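Side-chain contact in paenibacillus xanthan lyase (Paenibacillus, PDB 6F2P), which cleaves the polysaccharide xanthan as a lyase, probably by the beta-elimination chemistry of polysaccharide lyase family 8: residues T333-V338 against A345-V350. Numbering follows the deposited sequence.
With CA (calcium ion), chain E.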
# COMPACT_ATOMS: atom_id res chain seq x y z
N THR A 333 -6.49 33.35 0.25
CA THR A 333 -7.46 32.26 0.15
C THR A 333 -8.02 31.90 1.53
O THR A 333 -9.23 31.88 1.71
CB THR A 333 -6.83 30.99 -0.48
OG1 THR A 333 -6.30 31.32 -1.77
CG2 THR A 333 -7.86 29.89 -0.63
N PHE A 334 -7.12 31.65 2.48
CA PHE A 334 -7.54 31.31 3.85
C PHE A 334 -8.29 32.45 4.56
O PHE A 334 -9.42 32.25 5.01
CB PHE A 334 -6.34 30.86 4.70
CG PHE A 334 -6.71 30.46 6.11
CD1 PHE A 334 -7.13 29.18 6.40
CD2 PHE A 334 -6.65 31.38 7.14
CE1 PHE A 334 -7.47 28.82 7.69
CE2 PHE A 334 -7.00 31.03 8.42
CZ PHE A 334 -7.40 29.76 8.70
N LEU A 335 -7.66 33.62 4.66
CA LEU A 335 -8.23 34.76 5.40
C LEU A 335 -9.59 35.21 4.89
O LEU A 335 -10.44 35.64 5.67
CB LEU A 335 -7.25 35.94 5.45
CG LEU A 335 -6.02 35.67 6.32
CD1 LEU A 335 -4.94 36.70 6.10
CD2 LEU A 335 -6.39 35.61 7.79
N LYS A 336 -9.80 35.08 3.59
CA LYS A 336 -11.07 35.49 2.99
C LYS A 336 -12.16 34.43 3.13
O LYS A 336 -13.31 34.67 2.76
CB LYS A 336 -10.89 35.84 1.52
CG LYS A 336 -10.12 37.11 1.27
CD LYS A 336 -9.48 37.09 -0.10
CE LYS A 336 -9.13 38.48 -0.57
NZ LYS A 336 -10.36 39.26 -0.88
N ALA A 337 -11.80 33.27 3.65
CA ALA A 337 -12.75 32.15 3.69
C ALA A 337 -13.25 31.80 5.09
O ALA A 337 -14.36 31.32 5.24
CB ALA A 337 -12.16 30.93 3.02
N VAL A 338 -12.43 32.03 6.11
CA VAL A 338 -12.76 31.58 7.46
C VAL A 338 -13.44 32.63 8.32
O VAL A 338 -13.58 33.80 7.93
CB VAL A 338 -11.50 31.12 8.20
CG1 VAL A 338 -10.83 30.01 7.43
CG2 VAL A 338 -10.57 32.29 8.40
N ALA A 345 -6.81 34.21 14.96
CA ALA A 345 -5.81 33.18 15.22
C ALA A 345 -4.74 33.15 14.13
O ALA A 345 -3.56 33.10 14.43
CB ALA A 345 -6.46 31.82 15.35
N ALA A 346 -5.17 33.19 12.88
CA ALA A 346 -4.25 33.12 11.75
C ALA A 346 -3.32 34.31 11.72
O ALA A 346 -2.12 34.16 11.53
CB ALA A 346 -5.02 33.03 10.44
N ASN A 347 -3.87 35.51 11.91
CA ASN A 347 -3.06 36.72 11.85
C ASN A 347 -2.10 36.83 13.03
O ASN A 347 -0.94 37.24 12.87
CB ASN A 347 -3.95 37.97 11.74
CG ASN A 347 -4.29 38.32 10.30
OD1 ASN A 347 -3.53 38.03 9.37
ND2 ASN A 347 -5.44 38.95 10.10
N GLN A 348 -2.57 36.45 14.21
CA GLN A 348 -1.73 36.48 15.41
C GLN A 348 -0.51 35.62 15.15
O GLN A 348 0.62 35.98 15.50
CB GLN A 348 -2.53 35.95 16.60
CG GLN A 348 -1.89 36.20 17.95
CD GLN A 348 -0.78 35.22 18.28
OE1 GLN A 348 0.11 35.52 19.08
NE2 GLN A 348 -0.83 34.04 17.67
N LEU A 349 -0.75 34.49 14.51
CA LEU A 349 0.28 33.52 14.18
C LEU A 349 1.32 34.05 13.18
O LEU A 349 2.51 33.84 13.37
CB LEU A 349 -0.39 32.27 13.63
CG LEU A 349 0.49 31.14 13.12
CD1 LEU A 349 1.40 30.69 14.23
CD2 LEU A 349 -0.41 30.03 12.66
N VAL A 350 0.89 34.73 12.13
CA VAL A 350 1.85 35.25 11.16
C VAL A 350 2.56 36.50 11.65
O VAL A 350 3.55 36.94 11.07
CB VAL A 350 1.20 35.55 9.80
CG1 VAL A 350 0.33 34.40 9.37
CG2 VAL A 350 0.40 36.82 9.88
CA CA E . -4.10 31.21 -2.53
O HOH W 1 -3.98 29.10 -1.43
O HOH W 2 -4.89 30.44 -5.05
O HOH W 3 -1.71 31.31 -2.37
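F334 and L335 pack on A346 and N347 in a small, largely apolar contact of the N-terminal alpha-helical domain of this family 8 lyase, where a calcium-binding loop meets the helix that follows it. The loop joins helix 312-328 to helix 340-351, and it illustrates how a metal ligand and an apolar contact residue can be neighbours in sequence. T333 binds the calcium ion through OG1 at 2.3 Å, alongside D329, D331 and three waters. At the next residue, CG of F334 lies anti to the backbone N (chi1 -179°), and CE2 of the ring approaches the A346 methyl obliquely, 3.5 Å from CB. V338 CG1 lies over one ring face, near the rim, and the ring also touches V297 and I304 of helix 292-307. F334 O accepts from both A337 N and V338 N, tying the turn that brings V338 back to the ring. L335 reaches the same methyl from the loop, its CD2 3.9 Å from A346 CB. Both L335 methyls lie near the N347 amide, CD1 nearest. In that amide ND2 makes a weak hydrogen bond to D27, and OD1 lies 3.8 Å from L335 CD1.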